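PDB 6IMV: endo-beta-1,2-glucanase from Talaromyces funiculosus, which hydrolyses internal beta-1,2-glucosidic linkages of beta-1,2-glucan chains, and is captured here with the disaccharide sophorose. Local coordinates for residues A[16-21]-A[403-408]; A[253-258]-A[271-276]; A[302-307]-A[344-349]. All blocks are in the same frame, centred on the assembly; numbering follows the deposited sequence.

Contact 1. Residues A[16-21]-A[403-408]; sequences RFAHQY and NMAIGK
The polar part centres on Arg16, which reaches the consecutive carbonyls of Ala405, Ile406 and Gly407. Arg16 NH1 donates to Ala405 O at 2.7 Å, fairly straight at 157° and with the acceptor in the guanidinium plane. Arg16 NH2 serves Gly407 O at 2.8 Å, arriving above that carbonyl's plane, and adds a weak bond to Ile406 O at 3.3 Å. The arginine reaches this far because CG stands opposite the backbone N (chi1 -156°) and the chain then bends at chi2, so that the guanidinium meets Ala405 and Gly407 with its edge. Its remaining hydrogens are also engaged: NE forms a salt bridge with Asp500 and NH1 a further bond with Gln411.

A single water extends the polar group, lying 2.6 Å from His19 ND1 at the edge of the imidazole and donating to Ile406 O at 2.7 Å. It also sits over one face of the guanidinium.

Apolar contact lies alongside. Ala18 CB touches Ala405 CB at 3.9 Å, while the CG1 branch of Ile406 runs against Ala18 CB and His19 CB, both at 3.8 Å.

The contact thus ties the N-terminal segment, next to the Cys15-Cys504 disulfide, to the turn formed by residues 405-407. The partial negative charge of those carbonyls, together with Asp500, would be expected to stabilise the buried arginine's positive charge.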
loop_
_atom_site.group_PDB
_atom_site.type_symbol
_atom_site.label_atom_id
_atom_site.label_comp_id
_atom_site.label_asym_id
_atom_site.label_seq_id
_atom_site.Cartn_x
_atom_site.Cartn_y
_atom_site.Cartn_z
ATOM N N ARG A 16 -22.341 -6.700 9.254
ATOM C CA ARG A 16 -21.580 -7.361 10.299
ATOM C C ARG A 16 -21.378 -8.839 9.935
ATOM O O ARG A 16 -21.553 -9.708 10.759
ATOM C CB ARG A 16 -22.301 -7.164 11.642
ATOM C CG ARG A 16 -21.402 -7.272 12.863
ATOM C CD ARG A 16 -20.397 -6.136 12.949
ATOM N NE ARG A 16 -19.628 -6.152 14.198
ATOM C CZ ARG A 16 -18.354 -6.505 14.318
ATOM N NH1 ARG A 16 -17.695 -7.044 13.299
ATOM N NH2 ARG A 16 -17.738 -6.300 15.468
ATOM N N PHE A 17 -20.940 -9.106 8.696
ATOM C CA PHE A 17 -20.845 -10.465 8.159
ATOM C C PHE A 17 -19.695 -11.256 8.798
ATOM O O PHE A 17 -19.731 -12.493 8.786
ATOM C CB PHE A 17 -20.686 -10.451 6.634
ATOM C CG PHE A 17 -19.380 -9.875 6.146
ATOM C CD1 PHE A 17 -18.242 -10.667 6.072
ATOM C CD2 PHE A 17 -19.285 -8.544 5.780
ATOM C CE1 PHE A 17 -17.040 -10.131 5.644
ATOM C CE2 PHE A 17 -18.080 -8.020 5.332
ATOM C CZ PHE A 17 -16.966 -8.810 5.273
ATOM N N ALA A 18 -18.685 -10.572 9.348
ATOM C CA ALA A 18 -17.484 -11.260 9.823
ATOM C C ALA A 18 -17.841 -12.338 10.853
ATOM O O ALA A 18 -17.286 -13.435 10.790
ATOM C CB ALA A 18 -16.482 -10.287 10.379
ATOM N N HIS A 19 -18.773 -12.046 11.775
ATOM C CA HIS A 19 -19.113 -13.029 12.817
ATOM C C HIS A 19 -20.283 -13.936 12.398
ATOM O O HIS A 19 -20.675 -14.809 13.182
ATOM C CB HIS A 19 -19.311 -12.379 14.197
ATOM C CG HIS A 19 -20.436 -11.405 14.331
ATOM N ND1 HIS A 19 -20.382 -10.377 15.258
ATOM C CD2 HIS A 19 -21.630 -11.297 13.707
ATOM C CE1 HIS A 19 -21.503 -9.682 15.211
ATOM N NE2 HIS A 19 -22.292 -10.225 14.259
ATOM N N GLN A 20 -20.796 -13.771 11.170
ATOM C CA GLN A 20 -21.762 -14.703 10.567
ATOM C C GLN A 20 -21.064 -15.978 10.065
ATOM O O GLN A 20 -21.747 -16.977 9.822
ATOM C CB GLN A 20 -22.514 -14.060 9.399
ATOM C CG GLN A 20 -23.520 -12.995 9.807
ATOM C CD GLN A 20 -24.231 -12.404 8.612
ATOM O OE1 GLN A 20 -23.671 -12.268 7.531
ATOM N NE2 GLN A 20 -25.486 -12.034 8.794
ATOM N N TYR A 21 -19.734 -15.921 9.867
ATOM C CA TYR A 21 -18.897 -17.057 9.499
ATOM C C TYR A 21 -18.105 -17.539 10.716
ATOM O O TYR A 21 -17.698 -16.736 11.551
ATOM C CB TYR A 21 -17.846 -16.666 8.453
ATOM C CG TYR A 21 -18.347 -16.296 7.082
ATOM C CD1 TYR A 21 -18.980 -15.089 6.850
ATOM C CD2 TYR A 21 -18.110 -17.122 5.993
ATOM C CE1 TYR A 21 -19.414 -14.728 5.587
ATOM C CE2 TYR A 21 -18.538 -16.778 4.721
ATOM C CZ TYR A 21 -19.186 -15.574 4.516
ATOM O OH TYR A 21 -19.587 -15.223 3.262
ATOM N N ASN A 403 -10.701 -12.455 12.349
ATOM C CA ASN A 403 -10.413 -12.454 13.788
ATOM C C ASN A 403 -10.380 -11.014 14.327
ATOM O O ASN A 403 -10.978 -10.708 15.365
ATOM C CB ASN A 403 -9.120 -13.207 14.120
ATOM C CG ASN A 403 -9.081 -13.668 15.562
ATOM O OD1 ASN A 403 -9.829 -14.556 15.943
ATOM N ND2 ASN A 403 -8.222 -13.070 16.372
ATOM N N MET A 404 -9.708 -10.123 13.602
ATOM C CA MET A 404 -9.638 -8.716 13.982
ATOM C C MET A 404 -10.976 -8.008 13.711
ATOM O O MET A 404 -11.436 -7.243 14.555
ATOM C CB MET A 404 -8.494 -8.030 13.236
ATOM C CG MET A 404 -7.132 -8.522 13.698
ATOM S SD MET A 404 -5.766 -7.706 12.851
ATOM C CE MET A 404 -5.393 -8.892 11.560
ATOM N N ALA A 405 -11.619 -8.302 12.572
ATOM C CA ALA A 405 -12.877 -7.652 12.144
ATOM C C ALA A 405 -14.031 -7.940 13.112
ATOM O O ALA A 405 -14.950 -7.142 13.250
ATOM C CB ALA A 405 -13.248 -8.097 10.750
ATOM N N ILE A 406 -13.970 -9.087 13.786
ATOM C CA ILE A 406 -14.990 -9.486 14.757
ATOM C C ILE A 406 -14.858 -8.701 16.071
ATOM O O ILE A 406 -15.814 -8.626 16.841
ATOM C CB ILE A 406 -14.920 -11.010 14.950
ATOM C CG1 ILE A 406 -15.561 -11.685 13.743
ATOM C CG2 ILE A 406 -15.561 -11.461 16.247
ATOM C CD1 ILE A 406 -15.321 -13.149 13.693
ATOM N N GLY A 407 -13.691 -8.104 16.332
ATOM C CA GLY A 407 -13.555 -7.174 17.478
ATOM C C GLY A 407 -14.653 -6.124 17.454
ATOM O O GLY A 407 -15.167 -5.774 16.392
ATOM N N LYS A 408 -15.063 -5.645 18.633
ATOM C CA LYS A 408 -16.113 -4.636 18.703
ATOM C C LYS A 408 -15.704 -3.420 17.868
ATOM O O LYS A 408 -14.556 -2.986 17.925
ATOM C CB LYS A 408 -16.401 -4.237 20.154
ATOM C CG LYS A 408 -17.045 -5.334 20.982
ATOM C CD LYS A 408 -18.424 -5.674 20.496
ATOM C CE LYS A 408 -18.961 -6.936 21.117
ATOM N NZ LYS A 408 -20.175 -7.384 20.389
HETATM O O HOH W 1 -18.413 -9.515 16.719
#

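Contact 2. Residues A[253-258]-A[271-276]; sequences LFTWWL and ALWEYK
Trp256 and Trp273 swing toward each other with matching first torsions: in each, CG lies beside the backbone N and opposite the carbonyl carbon (chi1 -72° and -68°). The two side chains cross at about a right angle. CZ2 of Trp273 rests 3.3 Å above one face of Trp256, displaced toward the rim, and is 3.4 Å from Trp256 CH2. The six-membered rings are oblique, with planes at 55° and centroids 4.7 Å apart. Each ring nitrogen has its own acceptor: Tyr314 OH for Trp256 NE1 and Gln259 OE1 for Trp273 NE1.

Beside the indoles, Thr255 turns its methyl inward, where Thr255 CG2 packs on Lys276 CD at 3.8 Å and on Leu272 CD1 at 4.1 Å. The hydroxyl instead reaches a water, 2.7 Å from Thr255 OG1, which accepts from Lys276 NZ at 2.8 Å. The lysine chain bends at chi3 and chi4, and its ammonium also forms a salt bridge with Glu252.

Helices 252-261 and 266-276 form a nearly antiparallel hairpin, their short segments 11.2 Å apart at the axes, a separation bridged by bulky aromatic side chains. Apolar side chains make most of the direct contacts, while a water and a carboxylate satisfy the buried lysine, whose positive charge Glu252 probably stabilises.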
loop_
_atom_site.group_PDB
_atom_site.type_symbol
_atom_site.label_atom_id
_atom_site.label_comp_id
_atom_site.label_asym_id
_atom_site.label_seq_id
_atom_site.Cartn_x
_atom_site.Cartn_y
_atom_site.Cartn_z
ATOM N N LEU A 253 10.827 0.539 -5.077
ATOM C CA LEU A 253 10.078 0.806 -6.315
ATOM C C LEU A 253 10.683 2.016 -7.036
ATOM O O LEU A 253 10.834 2.001 -8.264
ATOM C CB LEU A 253 8.597 1.028 -5.991
ATOM C CG LEU A 253 7.824 -0.215 -5.550
ATOM C CD1 LEU A 253 6.356 0.123 -5.343
ATOM C CD2 LEU A 253 7.978 -1.346 -6.558
ATOM N N PHE A 254 11.062 3.043 -6.267
ATOM C CA PHE A 254 11.615 4.242 -6.857
ATOM C C PHE A 254 13.010 3.969 -7.428
ATOM O O PHE A 254 13.350 4.508 -8.487
ATOM C CB PHE A 254 11.663 5.412 -5.874
ATOM C CG PHE A 254 11.906 6.702 -6.605
ATOM C CD1 PHE A 254 10.883 7.304 -7.311
ATOM C CD2 PHE A 254 13.178 7.239 -6.699
ATOM C CE1 PHE A 254 11.108 8.461 -8.042
ATOM C CE2 PHE A 254 13.397 8.400 -7.424
ATOM C CZ PHE A 254 12.366 9.003 -8.092
ATOM N N THR A 255 13.805 3.146 -6.738
ATOM C CA THR A 255 15.107 2.716 -7.249
ATOM C C THR A 255 14.968 2.200 -8.688
ATOM O O THR A 255 15.736 2.601 -9.563
ATOM C CB THR A 255 15.749 1.632 -6.378
ATOM O OG1 THR A 255 15.818 2.111 -5.037
ATOM C CG2 THR A 255 17.139 1.255 -6.840
ATOM N N TRP A 256 13.993 1.313 -8.915
ATOM C CA TRP A 256 13.757 0.720 -10.231
ATOM C C TRP A 256 13.396 1.796 -11.259
ATOM O O TRP A 256 13.771 1.674 -12.442
ATOM C CB TRP A 256 12.663 -0.346 -10.179
ATOM C CG TRP A 256 13.065 -1.618 -9.497
ATOM C CD1 TRP A 256 12.511 -2.146 -8.369
ATOM C CD2 TRP A 256 14.079 -2.549 -9.925
ATOM N NE1 TRP A 256 13.112 -3.338 -8.063
ATOM C CE2 TRP A 256 14.071 -3.616 -9.001
ATOM C CE3 TRP A 256 14.976 -2.596 -10.999
ATOM C CZ2 TRP A 256 14.935 -4.701 -9.110
ATOM C CZ3 TRP A 256 15.836 -3.671 -11.110
ATOM C CH2 TRP A 256 15.808 -4.709 -10.177
ATOM N N TRP A 257 12.624 2.799 -10.826
ATOM C CA TRP A 257 12.231 3.888 -11.700
ATOM C C TRP A 257 13.475 4.605 -12.242
ATOM O O TRP A 257 13.586 4.827 -13.462
ATOM C CB TRP A 257 11.275 4.858 -11.001
ATOM C CG TRP A 257 10.496 5.665 -11.990
ATOM C CD1 TRP A 257 10.678 6.972 -12.330
ATOM C CD2 TRP A 257 9.443 5.172 -12.836
ATOM N NE1 TRP A 257 9.784 7.338 -13.302
ATOM C CE2 TRP A 257 9.012 6.254 -13.631
ATOM C CE3 TRP A 257 8.810 3.932 -12.973
ATOM C CZ2 TRP A 257 7.972 6.124 -14.554
ATOM C CZ3 TRP A 257 7.786 3.801 -13.887
ATOM C CH2 TRP A 257 7.378 4.886 -14.668
ATOM N N LEU A 258 14.408 4.944 -11.341
ATOM C CA LEU A 258 15.663 5.584 -11.711
ATOM C C LEU A 258 16.468 4.674 -12.640
ATOM O O LEU A 258 16.976 5.134 -13.659
ATOM C CB LEU A 258 16.474 5.926 -10.456
ATOM C CG LEU A 258 16.061 7.201 -9.724
ATOM C CD1 LEU A 258 16.789 7.314 -8.397
ATOM C CD2 LEU A 258 16.327 8.427 -10.590
ATOM N N ALA A 271 26.020 1.437 -8.534
ATOM C CA ALA A 271 26.131 2.156 -7.251
ATOM C C ALA A 271 24.796 2.114 -6.480
ATOM O O ALA A 271 24.813 2.019 -5.260
ATOM C CB ALA A 271 26.608 3.576 -7.476
ATOM N N LEU A 272 23.655 2.175 -7.185
ATOM C CA LEU A 272 22.338 2.059 -6.539
ATOM C C LEU A 272 22.286 0.780 -5.692
ATOM O O LEU A 272 21.926 0.820 -4.529
ATOM C CB LEU A 272 21.224 2.030 -7.594
ATOM C CG LEU A 272 20.892 3.352 -8.286
ATOM C CD1 LEU A 272 19.797 3.137 -9.325
ATOM C CD2 LEU A 272 20.468 4.416 -7.284
ATOM N N TRP A 273 22.656 -0.351 -6.300
ATOM C CA TRP A 273 22.507 -1.655 -5.659
ATOM C C TRP A 273 23.604 -1.876 -4.614
ATOM O O TRP A 273 23.353 -2.472 -3.569
ATOM C CB TRP A 273 22.433 -2.763 -6.707
ATOM C CG TRP A 273 21.161 -2.643 -7.484
ATOM C CD1 TRP A 273 21.011 -2.134 -8.738
ATOM C CD2 TRP A 273 19.840 -2.984 -7.026
ATOM N NE1 TRP A 273 19.688 -2.146 -9.097
ATOM C CE2 TRP A 273 18.946 -2.665 -8.073
ATOM C CE3 TRP A 273 19.328 -3.561 -5.856
ATOM C CZ2 TRP A 273 17.574 -2.882 -7.974
ATOM C CZ3 TRP A 273 17.969 -3.781 -5.759
ATOM C CH2 TRP A 273 17.104 -3.439 -6.805
ATOM N N GLU A 274 24.791 -1.324 -4.870
ATOM C CA GLU A 274 25.898 -1.426 -3.939
ATOM C C GLU A 274 25.549 -0.688 -2.644
ATOM O O GLU A 274 25.742 -1.211 -1.560
ATOM C CB GLU A 274 27.164 -0.849 -4.563
ATOM C CG GLU A 274 28.399 -1.081 -3.716
ATOM C CD GLU A 274 29.683 -0.600 -4.367
ATOM O OE1 GLU A 274 29.692 -0.445 -5.614
ATOM O OE2 GLU A 274 30.664 -0.373 -3.626
ATOM N N TYR A 275 25.029 0.533 -2.778
ATOM C CA TYR A 275 24.718 1.365 -1.638
ATOM C C TYR A 275 23.552 0.761 -0.841
ATOM O O TYR A 275 23.441 0.980 0.360
ATOM C CB TYR A 275 24.403 2.795 -2.078
ATOM C CG TYR A 275 24.299 3.744 -0.918
ATOM C CD1 TYR A 275 25.437 4.116 -0.217
ATOM C CD2 TYR A 275 23.079 4.225 -0.482
ATOM C CE1 TYR A 275 25.367 4.967 0.872
ATOM C CE2 TYR A 275 22.990 5.087 0.597
ATOM C CZ TYR A 275 24.139 5.459 1.273
ATOM O OH TYR A 275 24.070 6.295 2.342
ATOM N N LYS A 276 22.686 0.010 -1.531
ATOM C CA LYS A 276 21.517 -0.632 -0.936
ATOM C C LYS A 276 21.904 -1.900 -0.165
ATOM O O LYS A 276 21.198 -2.283 0.755
ATOM C CB LYS A 276 20.486 -0.966 -2.020
ATOM C CG LYS A 276 19.480 0.142 -2.311
ATOM C CD LYS A 276 18.664 -0.081 -3.571
ATOM C CE LYS A 276 17.844 -1.355 -3.529
ATOM N NZ LYS A 276 16.933 -1.398 -2.365
HETATM O O HOH W 2 15.837 1.171 -2.536
#

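Contact 3. Residues A[302-307]-A[344-349]; sequences SSHETW and FASINN. With NAG (2-acetamido-2-deoxy-beta-D-glucopyranose), chain C; GLC (alpha-D-glucopyranose), chain D; BGC (beta-D-glucopyranose), chain I.
Ser302 OG is the polar hub between the two segments, accepting a nearly straight hydrogen bond from Ser346 N at 2.9 Å and 161°. Ser302 OG also lies at the edge of the His304 imidazole, in its plane, with a short 2.5 Å hydrogen bond to His304 ND1 in which either could donate. Ser346 OG approaches the ring obliquely, 3.1 Å from His304 CE1, and is itself bonded to Ser363 O. A weak backbone bond, Ser303 N to Phe344 O at 3.5 Å, and the methyl of Ala345 against Ser302 and Ser303 complete the junction.

With CG held between the backbone N and the carbonyl carbon (chi1 86°), His304 turns its far nitrogen toward sugar: His304 NE2 donates to O4 of the alpha-glucose at 3.0 Å and weakly to O3. Glu250 and Asp247 also bind this glucose, which is probably part of a bound sophorose. Glu305 CG covers one face of the imidazole, and its carboxylate takes bonds from the backbone N of Tyr299 and Trp300.

Farther along, Asn348 ND2 donates almost linearly (169°) to O4 of a beta-glucose at 2.9 Å, a sugar also held by Asp60, and bonds Glu418 as well. Asn349 ND2 carries an N-linked glycan through a 1.4 Å bond to NAG C1.

The serine-to-histidine bond is consistent with the rotation of this sugar-binding ring being set by Ser302, itself held by Ser346 N just before strand 347-352.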
loop_
_atom_site.group_PDB
_atom_site.type_symbol
_atom_site.label_atom_id
_atom_site.label_comp_id
_atom_site.label_asym_id
_atom_site.label_seq_id
_atom_site.Cartn_x
_atom_site.Cartn_y
_atom_site.Cartn_z
ATOM N N SER A 302 6.756 -4.215 10.050
ATOM C CA SER A 302 5.403 -3.833 9.702
ATOM C C SER A 302 5.064 -4.428 8.331
ATOM O O SER A 302 5.915 -4.392 7.418
ATOM C CB SER A 302 5.260 -2.332 9.681
ATOM O OG SER A 302 4.062 -1.938 9.025
ATOM N N SER A 303 3.826 -4.921 8.184
ATOM C CA SER A 303 3.361 -5.514 6.935
ATOM C C SER A 303 3.548 -4.542 5.760
ATOM O O SER A 303 3.830 -4.975 4.645
ATOM C CB SER A 303 1.920 -5.966 7.044
ATOM O OG SER A 303 1.782 -6.969 8.034
ATOM N N HIS A 304 3.385 -3.233 6.006
ATOM C CA HIS A 304 3.398 -2.228 4.923
ATOM C C HIS A 304 4.734 -2.248 4.173
ATOM O O HIS A 304 4.770 -1.889 3.003
ATOM C CB HIS A 304 3.062 -0.818 5.440
ATOM C CG HIS A 304 4.239 -0.070 5.965
ATOM N ND1 HIS A 304 4.754 -0.289 7.231
ATOM C CD2 HIS A 304 5.012 0.884 5.408
ATOM C CE1 HIS A 304 5.801 0.493 7.424
ATOM N NE2 HIS A 304 5.975 1.222 6.326
ATOM N N GLU A 305 5.812 -2.685 4.844
ATOM C CA GLU A 305 7.170 -2.689 4.270
ATOM C C GLU A 305 7.272 -3.613 3.043
ATOM O O GLU A 305 8.229 -3.504 2.281
ATOM C CB GLU A 305 8.201 -3.096 5.330
ATOM C CG GLU A 305 8.298 -2.120 6.483
ATOM C CD GLU A 305 8.957 -2.674 7.745
ATOM O OE1 GLU A 305 9.684 -3.683 7.651
ATOM O OE2 GLU A 305 8.713 -2.109 8.829
ATOM N N THR A 306 6.279 -4.497 2.853
ATOM C CA THR A 306 6.257 -5.526 1.808
ATOM C C THR A 306 5.509 -5.040 0.550
ATOM O O THR A 306 5.412 -5.768 -0.428
ATOM C CB THR A 306 5.656 -6.810 2.399
ATOM O OG1 THR A 306 6.532 -7.246 3.441
ATOM C CG2 THR A 306 5.474 -7.925 1.397
ATOM N N TRP A 307 5.039 -3.785 0.573
ATOM C CA TRP A 307 4.229 -3.120 -0.467
ATOM C C TRP A 307 4.740 -3.380 -1.893
ATOM O O TRP A 307 3.932 -3.504 -2.811
ATOM C CB TRP A 307 4.220 -1.621 -0.170
ATOM C CG TRP A 307 3.199 -0.759 -0.844
ATOM C CD1 TRP A 307 3.047 -0.515 -2.178
ATOM C CD2 TRP A 307 2.277 0.120 -0.168
ATOM N NE1 TRP A 307 2.061 0.416 -2.379
ATOM C CE2 TRP A 307 1.582 0.842 -1.165
ATOM C CE3 TRP A 307 1.983 0.374 1.179
ATOM C CZ2 TRP A 307 0.594 1.776 -0.854
ATOM C CZ3 TRP A 307 1.012 1.305 1.485
ATOM C CH2 TRP A 307 0.329 1.996 0.479
ATOM N N PHE A 344 0.511 -6.926 13.084
ATOM C CA PHE A 344 0.977 -5.560 13.293
ATOM C C PHE A 344 1.443 -4.892 11.989
ATOM O O PHE A 344 2.131 -5.496 11.159
ATOM C CB PHE A 344 2.141 -5.568 14.288
ATOM C CG PHE A 344 1.752 -5.950 15.692
ATOM C CD1 PHE A 344 0.985 -5.094 16.463
ATOM C CD2 PHE A 344 2.160 -7.158 16.240
ATOM C CE1 PHE A 344 0.632 -5.441 17.760
ATOM C CE2 PHE A 344 1.811 -7.502 17.535
ATOM C CZ PHE A 344 1.047 -6.639 18.293
ATOM N N ALA A 345 1.084 -3.609 11.857
ATOM C CA ALA A 345 1.562 -2.738 10.801
ATOM C C ALA A 345 1.401 -1.276 11.242
ATOM O O ALA A 345 0.565 -0.967 12.101
ATOM C CB ALA A 345 0.806 -3.017 9.520
ATOM N N SER A 346 2.217 -0.391 10.669
ATOM C CA SER A 346 2.085 1.040 10.881
ATOM C C SER A 346 0.615 1.437 10.677
ATOM O O SER A 346 -0.017 1.052 9.676
ATOM C CB SER A 346 2.995 1.821 9.958
ATOM O OG SER A 346 4.338 1.363 10.039
ATOM N N ILE A 347 0.068 2.202 11.625
ATOM C CA ILE A 347 -1.384 2.399 11.710
ATOM C C ILE A 347 -1.701 3.598 12.615
ATOM O O ILE A 347 -0.923 3.944 13.519
ATOM C CB ILE A 347 -2.052 1.105 12.231
ATOM C CG1 ILE A 347 -3.558 1.091 11.992
ATOM C CG2 ILE A 347 -1.731 0.855 13.705
ATOM C CD1 ILE A 347 -3.941 0.970 10.541
ATOM N N ASN A 348 -2.864 4.212 12.371
ATOM C CA ASN A 348 -3.433 5.209 13.264
ATOM C C ASN A 348 -3.812 4.545 14.589
ATOM O O ASN A 348 -4.280 3.400 14.629
ATOM C CB ASN A 348 -4.636 5.928 12.650
ATOM C CG ASN A 348 -4.207 6.967 11.639
ATOM O OD1 ASN A 348 -3.776 8.057 12.017
ATOM N ND2 ASN A 348 -4.269 6.621 10.366
ATOM N N ASN A 349 -3.598 5.309 15.664
ATOM C CA ASN A 349 -3.924 4.939 17.023
ATOM C C ASN A 349 -5.434 5.090 17.227
ATOM O O ASN A 349 -6.151 5.581 16.336
ATOM C CB ASN A 349 -3.145 5.816 18.005
ATOM C CG ASN A 349 -2.866 5.169 19.346
ATOM O OD1 ASN A 349 -3.414 4.112 19.673
ATOM N ND2 ASN A 349 -2.007 5.813 20.121
HETATM C C1 NAG C . -1.607 5.363 21.428
HETATM C C2 NAG C . -0.376 6.141 21.850
HETATM C C3 NAG C . 0.106 5.597 23.188
HETATM C C4 NAG C . -0.987 5.740 24.227
HETATM C C5 NAG C . -2.289 5.133 23.722
HETATM C C6 NAG C . -3.438 5.493 24.660
HETATM C C7 NAG C . 0.829 6.905 19.854
HETATM C C8 NAG C . 2.043 6.682 18.998
HETATM N N2 NAG C . 0.674 6.047 20.854
HETATM O O3 NAG C . 1.267 6.296 23.603
HETATM O O4 NAG C . -0.562 5.027 25.399
HETATM O O5 NAG C . -2.624 5.579 22.402
HETATM O O6 NAG C . -4.603 4.810 24.213
HETATM O O7 NAG C . 0.043 7.811 19.640
HETATM C C1 GLC D . 10.151 5.581 6.333
HETATM C C2 GLC D . 8.987 5.391 5.386
HETATM C C3 GLC D . 8.369 4.016 5.562
HETATM C C4 GLC D . 9.423 2.951 5.316
HETATM C C5 GLC D . 10.594 3.183 6.272
HETATM C C6 GLC D . 11.752 2.234 5.973
HETATM O O1 GLC D . 9.586 5.605 7.660
HETATM O O2 GLC D . 8.001 6.384 5.702
HETATM O O3 GLC D . 7.281 3.810 4.662
HETATM O O4 GLC D . 8.842 1.649 5.467
HETATM O O5 GLC D . 11.084 4.525 6.156
HETATM O O6 GLC D . 12.257 2.447 4.651
HETATM C C2 BGC I . -0.300 10.181 8.565
HETATM C C3 BGC I . -1.784 9.886 8.845
HETATM C C4 BGC I . -2.383 8.898 7.826
HETATM C C5 BGC I . -1.448 7.691 7.655
HETATM C C6 BGC I . -1.935 6.693 6.601
HETATM C C1 BGC I . 0.476 8.885 8.371
HETATM O O1 BGC I . 1.859 9.087 8.068
HETATM O O2 BGC I . 0.250 10.859 9.681
HETATM O O3 BGC I . -2.545 11.095 8.848
HETATM O O4 BGC I . -3.701 8.464 8.219
HETATM O O5 BGC I . -0.130 8.138 7.316
HETATM O O6 BGC I . -1.916 7.321 5.322
#

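Contact 3 lies deepest, its centre about 9 Å from that of the chain, and holds residues hydrogen-bonded to bound glucose units, His304 and Asn348. Contact 2 is equally buried yet about 20 Å from the chain centre, while contact 1, at about 23 Å, is partly open to solvent. The chemistry follows: an arginine near the N terminus on the carbonyls of 405-407 in contact 1, aromatic and aliphatic packing between helices in contact 2, serine and histidine hydrogen bonds in contact 3. The nearest atoms of contacts 2 and 3 are about 5 Å apart, without touching. In sequence, contact 1 encloses the other two.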